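Local coordinates for cell division protein FtsI/penicillin binding protein 2 (PDB 4ZTK), which is a cell-division penicillin-binding protein whose transpeptidase domain probably cross-links peptidoglycan stem peptides as a D,D-transpeptidase, at residues 33-36 with 37-41; 302-305 with 306-310. All blocks are in the same frame, centred on the assembly; numbering follows the deposited sequence.

How the interactions relate
From the N terminus, helix 22-38 comes first and interaction 1 (33-36 with 37-41) is its C-terminal turn, leading into strand 43-49, an inner strand of the five-stranded antiparallel sheet, between 56-63 and 274-281. Interaction 2 (302-305 with 306-310) lies far along the chain in helix 295-310, the last helix. Each joins consecutive residues and so closes no more than a helical turn; interaction 1 ends before interaction 2 begins, and the two neither nest nor cross. In space their centres are about 16 Å apart, and they meet where Ala35 CB and Tyr39 OH each lie 3.7 Å from Val302 CG2. Thus the N- and C-terminal helices pack together beside the sheet.

Interaction 1 (33-36 with 37-41); sequences TTAV and KQYHA
Tyr39 holds CG beside its own backbone N (chi1 -68°), which lays the start of its ring against the carbonyl of Ala35, while Val36 carries CG1 anti to its N (chi1 162°), a torsion that turns this methyl toward Ala41 CB, 4.2 Å away. The two side chains flank a Schellman motif that ends helix 22-38. The last regular turn is made by Gln38 N on Thr34 O (2.9 Å) and Tyr39 N on Ala35 O (2.8 Å), the latter noticeably bent at 141°. His40 then takes a positive phi and turns the chain back, and the motif's two bonds form: Ala41 N to Val36 O at 2.9 Å, in the carbonyl plane, and His40 N to Lys37 O at 3.2 Å. Obliquely placed to the Tyr39 ring, Ala35 O is 3.3 Å from both CG and CD2, while Ala35 CB touches CE2 from the preceding turn. The far end of that ring is fixed by a hydrogen bond from OH to Leu298 O, and Tyr39 also touches Pro301 of helix 295-310 and Ile280 of strand 274-281, tying the helix end to both. Val36 O accepts from Ala41 N and from a water (3.1 Å), which also donates to Ala41 O at 2.7 Å.

Interaction 2 (302-305 with 306-310); sequences VFRN and VAMDA
Arg304 and Met308, a selenomethionine here, carry the main side-chain contact, running side by side in the same direction one turn apart. Arg304 is extended from CG to NE with CG anti to its N (chi1 179°), which takes NE to 3.8 Å from Met308 SE; the selenium also lies 4.1 Å from Arg304 CG and sits obliquely to the guanidinium. Apolar contact is slighter: Phe303 CE1 approaches Ala307 CB at 4.3 Å. Val306 CG2 lies 3.5 Å from Val302 O, a methyl against a backbone carbonyl. The backbone bonds run without a break, Val306 N to Val302 O, Ala307 N to Phe303 O at 2.9 Å, Met308 N to Arg304 O at 2.9 Å and Asp309 N to Asn305 O at 3.1 Å. With chi1 at -82°, Asp309 brings OD1 to 3.4 Å from Asn305 O, two acceptors with no bond between them, while OD2 accepts a weak hydrogen bond from Gln31 NE2 of helix 22-38. Toward the sheet, Phe303 meets Phe263 edge-to-face and touches Leu276, while Val302 and Val306 pack on Ile46. The result is a regular amphipathic alpha-helix, with a buried Val302, Phe303, Val306 and Ala307 side and a more exposed Arg304 and Met308 side: the C-terminal helix that packs with the N-terminal one on the sheet of the penicillin-binding, beta-lactamase-like fold.

Interaction 1 (33-36 with 37-41)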
# COMPACT_ATOMS: atom_id res chain seq x y z
N THR A 33 -7.49 -5.78 -16.03
CA THR A 33 -8.48 -5.48 -17.05
C THR A 33 -9.79 -6.18 -16.68
O THR A 33 -10.88 -5.61 -16.85
CB THR A 33 -7.95 -5.90 -18.43
OG1 THR A 33 -8.80 -5.39 -19.47
CG2 THR A 33 -7.88 -7.40 -18.52
N THR A 34 -9.68 -7.38 -16.13
CA THR A 34 -10.84 -8.16 -15.71
C THR A 34 -11.49 -7.52 -14.49
O THR A 34 -12.71 -7.39 -14.41
CB THR A 34 -10.43 -9.60 -15.36
OG1 THR A 34 -9.85 -10.23 -16.51
CG2 THR A 34 -11.64 -10.41 -14.88
N ALA A 35 -10.65 -7.10 -13.55
CA ALA A 35 -11.13 -6.50 -12.30
C ALA A 35 -11.88 -5.20 -12.57
O ALA A 35 -12.95 -4.97 -12.01
CB ALA A 35 -9.97 -6.26 -11.35
N VAL A 36 -11.31 -4.35 -13.42
CA VAL A 36 -11.91 -3.06 -13.75
C VAL A 36 -13.30 -3.25 -14.35
O VAL A 36 -14.25 -2.55 -14.00
CB VAL A 36 -11.02 -2.24 -14.70
CG1 VAL A 36 -11.81 -1.13 -15.37
CG2 VAL A 36 -9.83 -1.66 -13.93
N LYS A 37 -13.42 -4.22 -15.25
CA LYS A 37 -14.71 -4.53 -15.84
C LYS A 37 -15.68 -5.11 -14.81
O LYS A 37 -16.85 -4.72 -14.75
CB LYS A 37 -14.56 -5.48 -17.03
CG LYS A 37 -15.88 -5.95 -17.60
CD LYS A 37 -15.71 -6.58 -18.98
CE LYS A 37 -17.06 -6.94 -19.59
NZ LYS A 37 -17.75 -8.02 -18.84
N GLN A 38 -15.19 -6.04 -14.00
CA GLN A 38 -16.01 -6.71 -13.00
C GLN A 38 -16.52 -5.73 -11.94
O GLN A 38 -17.62 -5.88 -11.42
CB GLN A 38 -15.22 -7.84 -12.34
CG GLN A 38 -15.97 -8.56 -11.23
CD GLN A 38 -15.31 -9.88 -10.85
OE1 GLN A 38 -14.43 -10.37 -11.57
NE2 GLN A 38 -15.72 -10.46 -9.73
N TYR A 39 -15.71 -4.72 -11.63
CA TYR A 39 -16.03 -3.76 -10.59
C TYR A 39 -16.70 -2.51 -11.14
O TYR A 39 -16.96 -1.56 -10.40
CB TYR A 39 -14.76 -3.34 -9.85
CG TYR A 39 -14.10 -4.42 -9.02
CD1 TYR A 39 -14.85 -5.47 -8.49
CD2 TYR A 39 -12.74 -4.37 -8.74
CE1 TYR A 39 -14.24 -6.45 -7.72
CE2 TYR A 39 -12.13 -5.35 -7.97
CZ TYR A 39 -12.89 -6.39 -7.46
OH TYR A 39 -12.28 -7.36 -6.69
N HIS A 40 -16.97 -2.51 -12.45
CA HIS A 40 -17.48 -1.32 -13.14
C HIS A 40 -16.65 -0.09 -12.77
O HIS A 40 -17.19 1.00 -12.60
CB HIS A 40 -18.94 -1.07 -12.79
CG HIS A 40 -19.84 -2.23 -13.09
ND1 HIS A 40 -20.34 -3.06 -12.11
CD2 HIS A 40 -20.34 -2.69 -14.26
CE1 HIS A 40 -21.10 -3.99 -12.66
NE2 HIS A 40 -21.11 -3.79 -13.97
N ALA A 41 -15.35 -0.28 -12.63
CA ALA A 41 -14.48 0.78 -12.13
C ALA A 41 -14.17 1.82 -13.21
O ALA A 41 -14.20 1.52 -14.40
CB ALA A 41 -13.19 0.19 -11.60
O HOH W 1 -15.24 -0.41 -16.05

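Interaction 2 (302-305 with 306-310)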
# COMPACT_ATOMS: atom_id res chain seq x y z
N VAL A 302 -7.95 -9.07 -5.74
CA VAL A 302 -7.18 -8.93 -6.96
C VAL A 302 -5.71 -9.25 -6.70
O VAL A 302 -5.07 -9.98 -7.46
CB VAL A 302 -7.32 -7.52 -7.58
CG1 VAL A 302 -6.40 -7.36 -8.78
CG2 VAL A 302 -8.77 -7.27 -7.99
N PHE A 303 -5.18 -8.69 -5.61
CA PHE A 303 -3.84 -9.02 -5.12
C PHE A 303 -3.66 -10.54 -5.02
O PHE A 303 -2.66 -11.09 -5.48
CB PHE A 303 -3.64 -8.38 -3.74
CG PHE A 303 -2.32 -8.69 -3.07
CD1 PHE A 303 -2.10 -9.90 -2.43
CD2 PHE A 303 -1.31 -7.73 -3.03
CE1 PHE A 303 -0.89 -10.17 -1.80
CE2 PHE A 303 -0.11 -7.99 -2.39
CZ PHE A 303 0.10 -9.21 -1.78
N ARG A 304 -4.64 -11.20 -4.41
CA ARG A 304 -4.60 -12.65 -4.23
C ARG A 304 -4.46 -13.41 -5.55
O ARG A 304 -3.64 -14.32 -5.66
CB ARG A 304 -5.86 -13.12 -3.50
CG ARG A 304 -5.92 -14.64 -3.28
CD ARG A 304 -7.30 -15.08 -2.83
NE ARG A 304 -7.33 -16.50 -2.47
CZ ARG A 304 -8.41 -17.27 -2.54
NH1 ARG A 304 -9.56 -16.77 -2.96
NH2 ARG A 304 -8.34 -18.55 -2.19
N ASN A 305 -5.26 -13.02 -6.54
CA ASN A 305 -5.24 -13.71 -7.83
C ASN A 305 -3.90 -13.55 -8.55
O ASN A 305 -3.39 -14.49 -9.13
CB ASN A 305 -6.39 -13.25 -8.72
CG ASN A 305 -7.75 -13.63 -8.16
OD1 ASN A 305 -7.88 -14.60 -7.41
ND2 ASN A 305 -8.77 -12.86 -8.52
N VAL A 306 -3.34 -12.34 -8.50
CA VAL A 306 -2.05 -12.10 -9.12
C VAL A 306 -0.96 -12.90 -8.40
O VAL A 306 -0.13 -13.55 -9.03
CB VAL A 306 -1.68 -10.60 -9.12
CG1 VAL A 306 -0.25 -10.40 -9.57
CG2 VAL A 306 -2.64 -9.83 -10.01
N ALA A 307 -1.00 -12.85 -7.07
CA ALA A 307 -0.05 -13.57 -6.23
C ALA A 307 -0.07 -15.07 -6.50
O ALA A 307 0.98 -15.71 -6.59
CB ALA A 307 -0.33 -13.30 -4.76
N MSE A 308 -1.26 -15.65 -6.63
CA MSE A 308 -1.35 -17.08 -6.92
C MSE A 308 -0.81 -17.41 -8.30
O MSE A 308 -0.16 -18.44 -8.49
CB MSE A 308 -2.78 -17.59 -6.73
CG MSE A 308 -3.15 -17.77 -5.27
SE MSE A 308 -5.01 -18.22 -4.97
CE MSE A 308 -5.07 -19.92 -5.94
N ASP A 309 -1.07 -16.54 -9.27
CA ASP A 309 -0.52 -16.70 -10.62
C ASP A 309 1.00 -16.60 -10.61
O ASP A 309 1.68 -17.40 -11.25
CB ASP A 309 -1.08 -15.63 -11.56
CG ASP A 309 -2.44 -15.99 -12.11
OD1 ASP A 309 -3.09 -16.90 -11.55
OD2 ASP A 309 -2.87 -15.35 -13.10
N ALA A 310 1.53 -15.62 -9.89
CA ALA A 310 2.97 -15.36 -9.86
C ALA A 310 3.72 -16.52 -9.23
O ALA A 310 4.79 -16.92 -9.70
CB ALA A 310 3.27 -14.07 -9.13